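Local coordinates for TRAP dicarboxylate ABC transporter, substrate-binding protein (Roseobacter denitrificans, PDB 4OVQ) that binds beta-D-glucuronate and, as the periplasmic solute-binding component of a TRAP transport system, probably hands this sugar acid on for uptake, at residues Q136-Y141 against E234-N239; A143-F148 against L226-I231; N156-V161 against A179-N184. All blocks are in the same frame, centred on the assembly; numbering follows the deposited sequence.

Contact 1: Q136-Y141 against E234-N239. With BDP (beta-D-glucopyranuronic acid), chain C.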
ATOM      1  N   GLN A 136     -14.597   6.664   0.331  1.00 10.83           N
ATOM      2  CA  GLN A 136     -15.122   5.726  -0.661  1.00 16.11           C
ATOM      3  C   GLN A 136     -14.013   5.242  -1.630  1.00 13.14           C
ATOM      4  O   GLN A 136     -13.435   6.049  -2.367  1.00 11.24           O
ATOM      5  CB  GLN A 136     -16.213   6.449  -1.442  1.00 18.68           C
ATOM      6  CG  GLN A 136     -16.674   5.793  -2.701  1.00 26.17           C
ATOM      7  CD  GLN A 136     -17.698   4.786  -2.409  1.00 24.85           C
ATOM      8  OE1 GLN A 136     -18.713   5.089  -1.769  1.00 30.47           O
ATOM      9  NE2 GLN A 136     -17.434   3.550  -2.800  1.00 28.11           N
ATOM     10  N   PRO A 137     -13.680   3.942  -1.629  1.00 11.78           N
ATOM     11  CA  PRO A 137     -12.774   3.488  -2.696  1.00 10.79           C
ATOM     12  C   PRO A 137     -13.502   3.374  -4.033  1.00 13.37           C
ATOM     13  O   PRO A 137     -14.646   2.940  -4.079  1.00 16.40           O
ATOM     14  CB  PRO A 137     -12.311   2.118  -2.206  1.00 13.57           C
ATOM     15  CG  PRO A 137     -13.525   1.630  -1.448  1.00 11.53           C
ATOM     16  CD  PRO A 137     -14.091   2.825  -0.748  1.00 12.21           C
ATOM     17  N   LEU A 138     -12.854   3.847  -5.080  1.00  7.80           N
ATOM     18  CA  LEU A 138     -13.379   3.874  -6.440  1.00  8.01           C
ATOM     19  C   LEU A 138     -12.751   2.833  -7.348  1.00  9.19           C
ATOM     20  O   LEU A 138     -13.395   2.401  -8.298  1.00 10.28           O
ATOM     21  CB  LEU A 138     -13.145   5.240  -7.069  1.00  9.29           C
ATOM     22  CG  LEU A 138     -13.812   6.420  -6.370  1.00  8.66           C
ATOM     23  CD1 LEU A 138     -13.311   7.709  -7.027  1.00 10.41           C
ATOM     24  CD2 LEU A 138     -15.344   6.339  -6.446  1.00 14.37           C
ATOM     25  N   ALA A 139     -11.525   2.418  -7.065  1.00  8.11           N
ATOM     26  CA  ALA A 139     -10.826   1.407  -7.835  1.00  8.40           C
ATOM     27  C   ALA A 139      -9.603   0.968  -7.071  1.00  8.62           C
ATOM     28  O   ALA A 139      -9.141   1.688  -6.176  1.00  9.68           O
ATOM     29  CB  ALA A 139     -10.436   1.947  -9.195  1.00  8.37           C
ATOM     30  N   TRP A 140      -9.081  -0.204  -7.412  1.00  8.64           N
ATOM     31  CA  TRP A 140      -7.938  -0.771  -6.751  1.00  8.59           C
ATOM     32  C   TRP A 140      -6.656  -0.686  -7.635  1.00  8.54           C
ATOM     33  O   TRP A 140      -6.650  -1.044  -8.827  1.00 10.14           O
ATOM     34  CB  TRP A 140      -8.179  -2.251  -6.405  1.00 11.28           C
ATOM     35  CG  TRP A 140      -9.393  -2.541  -5.584  1.00  9.35           C
ATOM     36  CD1 TRP A 140     -10.479  -3.275  -5.976  1.00 11.65           C
ATOM     37  CD2 TRP A 140      -9.644  -2.146  -4.233  1.00 11.38           C
ATOM     38  NE1 TRP A 140     -11.398  -3.331  -4.964  1.00 16.32           N
ATOM     39  CE2 TRP A 140     -10.902  -2.669  -3.871  1.00 17.33           C
ATOM     40  CE3 TRP A 140      -8.931  -1.403  -3.284  1.00 10.63           C
ATOM     41  CZ2 TRP A 140     -11.472  -2.452  -2.616  1.00 13.39           C
ATOM     42  CZ3 TRP A 140      -9.504  -1.209  -2.026  1.00  8.63           C
ATOM     43  CH2 TRP A 140     -10.761  -1.728  -1.715  1.00 13.40           C
ATOM     44  N   TYR A 141      -5.560  -0.272  -7.020  1.00  8.20           N
ATOM     45  CA  TYR A 141      -4.256  -0.250  -7.663  1.00  8.31           C
ATOM     46  C   TYR A 141      -3.361  -1.354  -7.119  1.00 12.09           C
ATOM     47  O   TYR A 141      -3.490  -1.754  -5.948  1.00  9.63           O
ATOM     48  CB  TYR A 141      -3.558   1.077  -7.345  1.00  8.95           C
ATOM     49  CG  TYR A 141      -3.884   2.291  -8.180  1.00  8.38           C
ATOM     50  CD1 TYR A 141      -4.850   2.292  -9.184  1.00  8.04           C
ATOM     51  CD2 TYR A 141      -3.165   3.463  -7.959  1.00  7.20           C
ATOM     52  CE1 TYR A 141      -5.096   3.448  -9.928  1.00 10.39           C
ATOM     53  CE2 TYR A 141      -3.394   4.602  -8.687  1.00 10.24           C
ATOM     54  CZ  TYR A 141      -4.343   4.594  -9.666  1.00  9.01           C
ATOM     55  OH  TYR A 141      -4.549   5.756 -10.388  1.00 12.23           O
ATOM     56  N   GLU A 234      -3.751  -0.809  -3.083  1.00  9.46           N
ATOM     57  CA  GLU A 234      -4.042   0.588  -2.885  1.00  7.32           C
ATOM     58  C   GLU A 234      -5.361   0.887  -3.527  1.00  7.38           C
ATOM     59  O   GLU A 234      -5.938   0.054  -4.225  1.00  8.09           O
ATOM     60  CB  GLU A 234      -2.930   1.472  -3.473  1.00  7.01           C
ATOM     61  CG  GLU A 234      -1.518   0.982  -3.148  1.00  7.07           C
ATOM     62  CD  GLU A 234      -0.493   2.078  -3.142  1.00  6.71           C
ATOM     63  OE1 GLU A 234      -0.726   3.111  -3.801  1.00  9.42           O
ATOM     64  OE2 GLU A 234       0.541   1.853  -2.478  1.00  7.95           O
ATOM     65  N   CYS A 235      -5.857   2.083  -3.288  1.00  7.04           N
ATOM     66  CA  CYS A 235      -7.063   2.505  -3.939  1.00  7.68           C
ATOM     67  C   CYS A 235      -6.945   3.939  -4.464  1.00  8.39           C
ATOM     68  O   CYS A 235      -6.057   4.693  -4.049  1.00  9.84           O
ATOM     69  CB  CYS A 235      -8.243   2.381  -2.978  1.00 12.35           C
ATOM     70  SG  CYS A 235      -8.165   3.579  -1.606  1.00 11.62           S
ATOM     71  N   ILE A 236      -7.849   4.290  -5.353  1.00  6.86           N
ATOM     72  CA  ILE A 236      -8.244   5.651  -5.600  1.00  6.92           C
ATOM     73  C   ILE A 236      -9.411   5.886  -4.648  1.00  6.66           C
ATOM     74  O   ILE A 236     -10.404   5.139  -4.745  1.00  8.94           O
ATOM     75  CB  ILE A 236      -8.696   5.865  -7.077  1.00  8.39           C
ATOM     76  CG1 ILE A 236      -7.612   5.431  -8.076  1.00  9.27           C
ATOM     77  CG2 ILE A 236      -9.119   7.325  -7.309  1.00  9.13           C
ATOM     78  CD1 ILE A 236      -8.004   5.612  -9.519  1.00  8.67           C
ATOM     79  N   CYS A 237      -9.294   6.890  -3.761  1.00 10.05           N
ATOM     80  CA  CYS A 237     -10.139   7.188  -2.562  1.00 18.56           C
ATOM     81  C   CYS A 237     -10.838   8.529  -2.877  1.00 11.49           C
ATOM     82  O   CYS A 237     -10.205   9.437  -3.419  1.00 11.14           O
ATOM     83  CB  CYS A 237      -9.302   7.329  -1.182  1.00  6.20           C
ATOM     84  SG  CYS A 237     -10.259   7.231   0.238  1.00 24.33           S
ATOM     85  N   ILE A 238     -12.124   8.652  -2.565  1.00  8.87           N
ATOM     86  CA  ILE A 238     -12.792   9.966  -2.579  1.00 10.85           C
ATOM     87  C   ILE A 238     -13.538  10.165  -1.259  1.00  8.87           C
ATOM     88  O   ILE A 238     -14.142   9.241  -0.701  1.00 10.15           O
ATOM     89  CB  ILE A 238     -13.782  10.146  -3.801  1.00 11.60           C
ATOM     90  CG1 ILE A 238     -14.294  11.597  -3.920  1.00 10.79           C
ATOM     91  CG2 ILE A 238     -14.923   9.145  -3.741  1.00 15.07           C
ATOM     92  CD1 ILE A 238     -14.991  11.919  -5.241  1.00 12.18           C
ATOM     93  N   ASN A 239     -13.533  11.414  -0.797  1.00 11.68           N
ATOM     94  CA  ASN A 239     -14.364  11.822   0.315  1.00 10.27           C
ATOM     95  C   ASN A 239     -15.818  11.483  -0.001  1.00  9.76           C
ATOM     96  O   ASN A 239     -16.324  11.859  -1.062  1.00 11.09           O
ATOM     97  CB  ASN A 239     -14.182  13.312   0.524  1.00 10.81           C
ATOM     98  CG  ASN A 239     -15.153  13.862   1.496  1.00 13.67           C
ATOM     99  OD1 ASN A 239     -16.242  14.325   1.115  1.00 14.97           O
ATOM    100  ND2 ASN A 239     -14.807  13.769   2.772  1.00 13.00           N
TER
HETATM  101  C1  BDP C 402       4.546   2.151  -0.867  1.00  7.53           C
HETATM  102  C2  BDP C 402       3.148   2.693  -1.012  1.00  6.68           C
HETATM  103  C3  BDP C 402       3.153   4.053  -0.463  1.00  5.36           C
HETATM  104  C4  BDP C 402       3.567   4.032   0.970  1.00  6.15           C
HETATM  105  C5  BDP C 402       4.932   3.401   1.114  1.00  7.19           C
HETATM  106  C6  BDP C 402       5.399   3.299   2.575  1.00  6.28           C
HETATM  107  O2  BDP C 402       2.898   2.754  -2.457  1.00  7.35           O
HETATM  108  O3  BDP C 402       1.738   4.472  -0.478  1.00  6.19           O
HETATM  109  O4  BDP C 402       3.583   5.419   1.512  1.00  6.66           O
HETATM  110  O5  BDP C 402       4.959   2.101   0.540  1.00  6.88           O
HETATM  111  O6A BDP C 402       5.086   4.221   3.384  1.00  8.44           O
HETATM  112  O1  BDP C 402       4.676   0.840  -1.335  1.00  7.09           O
HETATM  113  O6B BDP C 402       6.198   2.356   2.796  1.00  7.81           O
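Tyr141 turns its CG anti to its own carbonyl carbon (chi1 -83°), and Ile236 places CG1 likewise (chi1 -56°) and keeps that branch extended. The phenol end and the isoleucine arm therefore meet at a slant, with Ile236 CD1 3.6 Å from Tyr141 CE1 and CG1 beside CZ. A long aliphatic branch suits this place because it follows the ring out to its hydroxyl, which hydrogen-bonds to Ser261. With an alanine at Tyr141, Ser261 would probably lose its partner and a gap open beside the Ile236 arm.

Beside the tyrosine, CB of Glu234 lies 3.9 Å from CB of Tyr141, and from there the extended glutamate chain carries OE2 to the sugar, accepting a 2.5 Å hydrogen bond from O2 of the bound glucuronate. Asn88 also donates to OE2 and Asn86 to OE1, which fixes the rotation of the carboxylate. The backbone oxygen of Glu234 accepts Tyr141 N at 2.8 Å, while CE3 of Trp140 brings the indole edge to the same oxygen at 3.5 Å.

The strands run antiparallel, with a beta bulge at Leu138 and Ala139, opposite Ile236. Leu138 N bonds to Ile236 O (2.8 Å), whereas Ala139 N is buried without a partner. The bulge leaves Leu138 on the face of Ile236 and Ile238, its CD2 3.9 Å from Ile238 CG2.

Strand 135-141 is the edge of a five-stranded mixed sheet, and strand 234-239 lies between it and 84-88. Helix 37-52 covers Tyr141 and Ile236, while helices 248-282 and 240-244 close over Leu138.

Contact 2: A143-F148 against L226-I231. With BDP (beta-D-glucopyranuronic acid), chain C.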
ATOM      1  N   ALA A 143       0.269  -2.688  -5.821  1.00 12.95           N
ATOM      2  CA  ALA A 143       1.540  -2.256  -5.220  1.00 11.82           C
ATOM      3  C   ALA A 143       2.424  -3.451  -4.938  1.00 11.52           C
ATOM      4  O   ALA A 143       3.353  -3.373  -4.125  1.00 12.29           O
ATOM      5  CB  ALA A 143       1.319  -1.449  -3.938  1.00 12.98           C
ATOM      6  N   GLY A 144       2.159  -4.554  -5.639  1.00 13.79           N
ATOM      7  CA  GLY A 144       2.985  -5.727  -5.526  1.00 17.09           C
ATOM      8  C   GLY A 144       3.108  -6.294  -4.132  1.00 11.70           C
ATOM      9  O   GLY A 144       2.239  -6.123  -3.292  1.00 13.24           O
ATOM     10  N   ALA A 145       4.166  -7.087  -3.952  1.00 12.85           N
ATOM     11  CA  ALA A 145       4.544  -7.585  -2.635  1.00 15.52           C
ATOM     12  C   ALA A 145       5.700  -6.773  -2.051  1.00 12.28           C
ATOM     13  O   ALA A 145       6.625  -6.380  -2.766  1.00 14.41           O
ATOM     14  CB  ALA A 145       4.947  -9.035  -2.708  1.00 14.92           C
ATOM     15  N   ARG A 146       5.641  -6.572  -0.734  1.00 11.36           N
ATOM     16  CA  ARG A 146       6.678  -5.907   0.030  1.00 13.46           C
ATOM     17  C   ARG A 146       7.675  -6.922   0.609  1.00 11.42           C
ATOM     18  O   ARG A 146       7.271  -7.941   1.159  1.00 13.32           O
ATOM     19  CB  ARG A 146       6.038  -5.095   1.180  1.00 10.89           C
ATOM     20  CG  ARG A 146       4.988  -4.126   0.731  1.00 11.29           C
ATOM     21  CD  ARG A 146       4.281  -3.449   1.902  1.00  8.46           C
ATOM     22  NE  ARG A 146       5.129  -2.570   2.688  1.00  9.94           N
ATOM     23  CZ  ARG A 146       5.155  -1.241   2.571  1.00  8.28           C
ATOM     24  NH1 ARG A 146       4.489  -0.635   1.597  1.00  7.99           N
ATOM     25  NH2 ARG A 146       5.930  -0.547   3.366  1.00  8.49           N
ATOM     26  N   SER A 147       8.955  -6.614   0.479  1.00 11.44           N
ATOM     27  CA  SER A 147      10.040  -7.438   1.010  1.00 14.94           C
ATOM     28  C   SER A 147      11.082  -6.599   1.746  1.00 12.81           C
ATOM     29  O   SER A 147      11.196  -5.396   1.512  1.00 13.04           O
ATOM     30  CB  SER A 147      10.747  -8.170  -0.121  1.00 12.33           C
ATOM     31  OG  SER A 147       9.893  -9.130  -0.717  1.00 15.05           O
ATOM     32  N   PHE A 148      11.861  -7.257   2.609  1.00 13.19           N
ATOM     33  CA  PHE A 148      12.834  -6.579   3.436  1.00 13.31           C
ATOM     34  C   PHE A 148      14.045  -6.102   2.660  1.00 12.72           C
ATOM     35  O   PHE A 148      14.532  -6.767   1.740  1.00 15.24           O
ATOM     36  CB  PHE A 148      13.352  -7.509   4.554  1.00 11.52           C
ATOM     37  CG  PHE A 148      12.321  -7.863   5.580  1.00 16.00           C
ATOM     38  CD1 PHE A 148      11.796  -6.890   6.413  1.00 15.64           C
ATOM     39  CD2 PHE A 148      11.897  -9.179   5.745  1.00 16.65           C
ATOM     40  CE1 PHE A 148      10.856  -7.222   7.370  1.00 17.24           C
ATOM     41  CE2 PHE A 148      10.970  -9.500   6.691  1.00 18.62           C
ATOM     42  CZ  PHE A 148      10.438  -8.508   7.503  1.00 15.47           C
ATOM     43  N   LEU A 226      13.687 -11.339  -0.623  1.00 21.26           N
ATOM     44  CA  LEU A 226      12.324 -11.550  -1.104  1.00 16.17           C
ATOM     45  C   LEU A 226      11.423 -12.319  -0.150  1.00 19.59           C
ATOM     46  O   LEU A 226      10.937 -13.415  -0.456  1.00 20.08           O
ATOM     47  CB  LEU A 226      12.339 -12.233  -2.480  1.00 19.37           C
ATOM     48  CG  LEU A 226      12.880 -11.319  -3.583  1.00 20.98           C
ATOM     49  CD1 LEU A 226      13.467 -12.087  -4.749  1.00 25.33           C
ATOM     50  CD2 LEU A 226      11.792 -10.383  -4.094  1.00 19.21           C
ATOM     51  N   SER A 227      11.172 -11.705   1.002  1.00 13.83           N
ATOM     52  CA  SER A 227      10.261 -12.242   2.000  1.00 17.88           C
ATOM     53  C   SER A 227       8.827 -12.171   1.523  1.00 15.43           C
ATOM     54  O   SER A 227       8.015 -13.006   1.869  1.00 20.26           O
ATOM     55  CB  SER A 227      10.405 -11.436   3.295  1.00 22.04           C
ATOM     56  OG  SER A 227      10.384 -10.043   3.002  1.00 16.58           O
ATOM     57  N   GLN A 228       8.500 -11.134   0.753  1.00 18.39           N
ATOM     58  CA  GLN A 228       7.141 -10.963   0.266  1.00 13.76           C
ATOM     59  C   GLN A 228       6.114 -11.186   1.378  1.00 14.31           C
ATOM     60  O   GLN A 228       5.111 -11.874   1.207  1.00 17.08           O
ATOM     61  CB  GLN A 228       6.902 -11.923  -0.899  1.00 20.47           C
ATOM     62  CG  GLN A 228       7.818 -11.646  -2.080  1.00 15.80           C
ATOM     63  CD  GLN A 228       7.677 -12.671  -3.193  1.00 25.24           C
ATOM     64  OE1 GLN A 228       7.405 -13.846  -2.942  1.00 33.80           O
ATOM     65  NE2 GLN A 228       7.864 -12.226  -4.429  1.00 18.63           N
ATOM     66  N   HIS A 229       6.360 -10.520   2.508  1.00 14.40           N
ATOM     67  CA  HIS A 229       5.611 -10.723   3.745  1.00 12.27           C
ATOM     68  C   HIS A 229       4.290  -9.966   3.795  1.00 11.99           C
ATOM     69  O   HIS A 229       3.412 -10.324   4.579  1.00 15.69           O
ATOM     70  CB  HIS A 229       6.467 -10.308   4.941  1.00 12.08           C
ATOM     71  CG  HIS A 229       7.071  -8.944   4.799  1.00 12.61           C
ATOM     72  ND1 HIS A 229       8.368  -8.747   4.385  1.00 14.03           N
ATOM     73  CD2 HIS A 229       6.543  -7.712   4.990  1.00 11.84           C
ATOM     74  CE1 HIS A 229       8.612  -7.451   4.317  1.00 12.52           C
ATOM     75  NE2 HIS A 229       7.513  -6.803   4.672  1.00 12.11           N
ATOM     76  N   LEU A 230       4.160  -8.909   2.989  1.00 13.01           N
ATOM     77  CA  LEU A 230       2.922  -8.140   2.912  1.00 12.63           C
ATOM     78  C   LEU A 230       2.569  -7.942   1.445  1.00 11.02           C
ATOM     79  O   LEU A 230       3.467  -7.616   0.628  1.00 16.10           O
ATOM     80  CB  LEU A 230       3.100  -6.778   3.593  1.00 11.42           C
ATOM     81  CG  LEU A 230       3.126  -6.794   5.134  1.00 10.91           C
ATOM     82  CD1 LEU A 230       3.660  -5.477   5.707  1.00 10.62           C
ATOM     83  CD2 LEU A 230       1.743  -7.099   5.683  1.00 12.94           C
ATOM     84  N   ILE A 231       1.278  -8.122   1.124  1.00 11.65           N
ATOM     85  CA  ILE A 231       0.753  -7.861  -0.203  1.00 11.67           C
ATOM     86  C   ILE A 231      -0.492  -6.997   0.019  1.00 14.94           C
ATOM     87  O   ILE A 231      -1.569  -7.482   0.336  1.00 14.26           O
ATOM     88  CB  ILE A 231       0.431  -9.183  -0.932  1.00 15.91           C
ATOM     89  CG1 ILE A 231       1.698 -10.010  -1.055  1.00 15.00           C
ATOM     90  CG2 ILE A 231      -0.144  -8.903  -2.303  1.00 17.18           C
ATOM     91  CD1 ILE A 231       1.459 -11.413  -1.679  1.00 21.90           C
TER
HETATM   92  C1  BDP C 402       4.546   2.151  -0.867  1.00  7.53           C
HETATM   93  C2  BDP C 402       3.148   2.693  -1.012  1.00  6.68           C
HETATM   94  C3  BDP C 402       3.153   4.053  -0.463  1.00  5.36           C
HETATM   95  C4  BDP C 402       3.567   4.032   0.970  1.00  6.15           C
HETATM   96  C5  BDP C 402       4.932   3.401   1.114  1.00  7.19           C
HETATM   97  C6  BDP C 402       5.399   3.299   2.575  1.00  6.28           C
HETATM   98  O2  BDP C 402       2.898   2.754  -2.457  1.00  7.35           O
HETATM   99  O3  BDP C 402       1.738   4.472  -0.478  1.00  6.19           O
HETATM  100  O4  BDP C 402       3.583   5.419   1.512  1.00  6.66           O
HETATM  101  O5  BDP C 402       4.959   2.101   0.540  1.00  6.88           O
HETATM  102  O6A BDP C 402       5.086   4.221   3.384  1.00  8.44           O
HETATM  103  O1  BDP C 402       4.676   0.840  -1.335  1.00  7.09           O
HETATM  104  O6B BDP C 402       6.198   2.356   2.796  1.00  7.81           O
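The imidazole of His229 lies between Phe148 and a backbone carbonyl. One face meets the phenyl ring, the planes inclined at 31° and the centroids 4.2 Å apart, with His229 CE1 over the phenyl centre; the opposite face carries Arg146 O, 3.4 Å above its middle. At the imidazole edge lie Phe148 N, Ser227 CB and Leu230 CD1. Histidine suits the site because it offers an aromatic face and two ring nitrogens: ND1 shares a 2.8 Å hydrogen bond with Ser227 OG, and NE2 bonds to Glu206.

The guanidinium of Arg146 presents its edge to the glucuronate. NH1 donates to the ring oxygen O5 at 3.0 Å and NH2 to the carboxylate oxygen O6B at 3.0 Å, the latter nearly straight (169°). NE forms a salt bridge with Glu206. Glu206 is thus a second-shell residue that positions Arg146, and His229 holds it from behind through the same oxygen, OE2.

Small hydroxyls fasten the backbones together. Ser147 OG accepts Gln228 N at 2.8 Å, and Ser227 OG receives Phe148 N at 3.2 Å; Arg146 N also bonds to Leu230 O.

Strand 146-150 runs between 204-207 and the antiparallel 223-230, weakly bonded in its last part, which has 286-289 beyond it. Helix 172-180 covers the contact through Phe174, Met177 and Ile178.

Contact 3: N156-V161 against A179-N184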
ATOM      1  N   ASN A 156      17.498 -14.489   5.631  1.00 25.62           N
ATOM      2  CA  ASN A 156      16.993 -15.779   5.171  1.00 17.96           C
ATOM      3  C   ASN A 156      16.121 -16.474   6.190  1.00 20.44           C
ATOM      4  O   ASN A 156      15.275 -17.291   5.835  1.00 26.31           O
ATOM      5  CB  ASN A 156      18.144 -16.709   4.766  1.00 28.27           C
ATOM      6  CG  ASN A 156      18.752 -16.313   3.452  1.00 24.08           C
ATOM      7  OD1 ASN A 156      18.166 -16.541   2.390  1.00 30.31           O
ATOM      8  ND2 ASN A 156      19.910 -15.673   3.512  1.00 28.92           N
ATOM      9  N   THR A 157      16.323 -16.142   7.458  1.00 17.55           N
ATOM     10  CA  THR A 157      15.532 -16.724   8.532  1.00 26.82           C
ATOM     11  C   THR A 157      15.154 -15.629   9.509  1.00 24.99           C
ATOM     12  O   THR A 157      15.778 -14.563   9.514  1.00 24.86           O
ATOM     13  CB  THR A 157      16.316 -17.842   9.266  1.00 31.39           C
ATOM     14  OG1 THR A 157      17.300 -17.269  10.135  1.00 29.48           O
ATOM     15  CG2 THR A 157      16.996 -18.747   8.261  1.00 29.72           C
ATOM     16  N   PRO A 158      14.106 -15.857  10.315  1.00 26.80           N
ATOM     17  CA  PRO A 158      13.754 -14.897  11.366  1.00 22.55           C
ATOM     18  C   PRO A 158      14.943 -14.513  12.243  1.00 24.73           C
ATOM     19  O   PRO A 158      15.023 -13.375  12.670  1.00 21.60           O
ATOM     20  CB  PRO A 158      12.697 -15.644  12.183  1.00 27.08           C
ATOM     21  CG  PRO A 158      12.011 -16.506  11.167  1.00 28.55           C
ATOM     22  CD  PRO A 158      13.094 -16.922  10.180  1.00 28.83           C
ATOM     23  N   ALA A 159      15.850 -15.447  12.514  1.00 24.43           N
ATOM     24  CA  ALA A 159      17.051 -15.133  13.268  1.00 29.07           C
ATOM     25  C   ALA A 159      17.825 -13.947  12.685  1.00 25.23           C
ATOM     26  O   ALA A 159      18.442 -13.202  13.432  1.00 21.84           O
ATOM     27  CB  ALA A 159      17.964 -16.353  13.349  1.00 28.40           C
ATOM     28  N   ASP A 160      17.792 -13.770  11.366  1.00 20.28           N
ATOM     29  CA  ASP A 160      18.514 -12.655  10.742  1.00 18.96           C
ATOM     30  C   ASP A 160      17.901 -11.286  11.033  1.00 19.62           C
ATOM     31  O   ASP A 160      18.550 -10.264  10.831  1.00 21.93           O
ATOM     32  CB  ASP A 160      18.596 -12.849   9.233  1.00 21.27           C
ATOM     33  CG  ASP A 160      19.396 -14.068   8.853  1.00 26.47           C
ATOM     34  OD1 ASP A 160      20.406 -14.333   9.538  1.00 28.31           O
ATOM     35  OD2 ASP A 160      19.001 -14.746   7.876  1.00 22.32           O
ATOM     36  N   VAL A 161      16.658 -11.271  11.509  1.00 16.83           N
ATOM     37  CA  VAL A 161      15.962 -10.024  11.818  1.00 14.40           C
ATOM     38  C   VAL A 161      16.172  -9.639  13.290  1.00 16.97           C
ATOM     39  O   VAL A 161      15.934  -8.509  13.696  1.00 15.62           O
ATOM     40  CB  VAL A 161      14.434 -10.145  11.499  1.00 13.46           C
ATOM     41  CG1 VAL A 161      13.712  -8.832  11.707  1.00 17.47           C
ATOM     42  CG2 VAL A 161      14.211 -10.613  10.058  1.00 14.09           C
ATOM     43  N   ALA A 179       8.316  -7.221  15.660  1.00 15.69           N
ATOM     44  CA  ALA A 179       8.639  -7.664  17.018  1.00 13.07           C
ATOM     45  C   ALA A 179       8.643  -9.195  17.087  1.00 19.93           C
ATOM     46  O   ALA A 179       9.483  -9.793  17.789  1.00 21.91           O
ATOM     47  CB  ALA A 179       7.666  -7.053  18.013  1.00 17.06           C
ATOM     48  N   GLU A 180       7.766  -9.850  16.321  1.00 19.84           N
ATOM     49  CA  GLU A 180       7.699 -11.328  16.357  1.00 23.23           C
ATOM     50  C   GLU A 180       8.837 -12.020  15.571  1.00 22.47           C
ATOM     51  O   GLU A 180       9.083 -13.236  15.709  1.00 22.53           O
ATOM     52  CB  GLU A 180       6.323 -11.815  15.878  1.00 22.09           C
ATOM     53  CG  GLU A 180       5.181 -11.255  16.722  1.00 25.34           C
ATOM     54  CD  GLU A 180       5.200 -11.765  18.165  1.00 27.55           C
ATOM     55  OE1 GLU A 180       5.809 -12.829  18.406  1.00 27.02           O
ATOM     56  OE2 GLU A 180       4.628 -11.094  19.050  1.00 25.82           O
ATOM     57  N   LEU A 181       9.542 -11.239  14.756  1.00 14.31           N
ATOM     58  CA  LEU A 181      10.736 -11.704  14.092  1.00 19.98           C
ATOM     59  C   LEU A 181      11.951 -11.293  14.911  1.00 18.41           C
ATOM     60  O   LEU A 181      13.082 -11.507  14.488  1.00 20.53           O
ATOM     61  CB  LEU A 181      10.807 -11.128  12.676  1.00 20.87           C
ATOM     62  CG  LEU A 181       9.654 -11.519  11.735  1.00 20.11           C
ATOM     63  CD1 LEU A 181       9.766 -10.778  10.417  1.00 19.01           C
ATOM     64  CD2 LEU A 181       9.656 -13.028  11.493  1.00 18.39           C
ATOM     65  N   GLY A 182      11.697 -10.685  16.070  1.00 21.42           N
ATOM     66  CA  GLY A 182      12.753 -10.291  16.994  1.00 21.86           C
ATOM     67  C   GLY A 182      13.413  -8.972  16.677  1.00 20.33           C
ATOM     68  O   GLY A 182      14.417  -8.616  17.276  1.00 19.18           O
ATOM     69  N   GLY A 183      12.854  -8.240  15.724  1.00 19.22           N
ATOM     70  CA  GLY A 183      13.396  -6.942  15.382  1.00 14.13           C
ATOM     71  C   GLY A 183      12.811  -5.849  16.241  1.00 14.35           C
ATOM     72  O   GLY A 183      11.947  -6.082  17.101  1.00 15.53           O
ATOM     73  N   ASN A 184      13.270  -4.630  15.992  1.00 12.30           N
ATOM     74  CA  ASN A 184      12.811  -3.479  16.707  1.00 11.96           C
ATOM     75  C   ASN A 184      12.162  -2.554  15.678  1.00 12.71           C
ATOM     76  O   ASN A 184      12.824  -1.944  14.824  1.00 13.73           O
ATOM     77  CB  ASN A 184      13.953  -2.782  17.432  1.00 18.45           C
ATOM     78  CG  ASN A 184      14.630  -3.686  18.446  1.00 27.56           C
ATOM     79  OD1 ASN A 184      13.997  -4.172  19.391  1.00 34.40           O
ATOM     80  ND2 ASN A 184      15.917  -3.919  18.249  1.00 26.61           N
TER
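Val161 and Leu181 cross at a slant, and each offers the part of its side chain nearest the backbone. The valine sets CG1 anti to the backbone N (chi1 -176°), which lays that methyl 3.8 Å from Leu181 CB, while its CB rests 3.6 Å from Leu181 O. A beta-branched residue fits here because its bulk is concentrated next to the chain, where the neighbouring turn comes close. Leu181 reaches farther. Its CG is anti to the carbonyl carbon (chi1 -61°), and the forked end brings CD2 alongside the pyrrolidine of Pro158, 4.1 Å from CB. Between these two apolar touches the backbones approach through a pair of acceptors, Pro158 O and Leu181 O, which do not bond to each other; Pro158 O instead accepts Val161 N within its own turn at 2.9 Å.

Gly183 comes close to the valine's carbonyl, its CA 3.4 Å from Val161 O, and a side chain there would probably crowd Val161 CG1. On the far side of the turn, Asp160 OD2 gathers Asn156 N at 2.7 Å on its anti lone pair and Thr157 N at 3.0 Å from above the carboxylate plane, closing the turn from Asn156 to Asp160. Phe296 of helix 294-298 touches both Pro158 and Leu181.

Gly182, with positive phi (83°), ends helix 172-180 in a Schellman motif, and the chain then enters strand 184-187. That strand runs parallel to 165-168, making this corner part of a beta-alpha-beta crossover, where the loop before the first strand packs on the exit from the helix.

Contact 1 and contact 2 are buried, lie on opposite sides of the chain's centre and belong to different mixed sheets, yet both grip the glucuronate. Each pairs strands far apart in sequence, while the chain passes directly from one contact to the other twice, 135-141 to 146-150 and 223-230 to 234-239. This is consistent with a two-lobed binding protein closing on its ligand. Contact 1 relies on a ladder of backbone bonds broken by one bulge, apolar packing and one carboxylate at the sugar; contact 2 uses more hydroxyl, imidazole and guanidinium chemistry. Contact 3 is peripheral and almost wholly apolar, though Val161 and Leu181 are buried. Phe148 CZ meets Leu181 CD1 at 3.8 Å, joining it to contact 2.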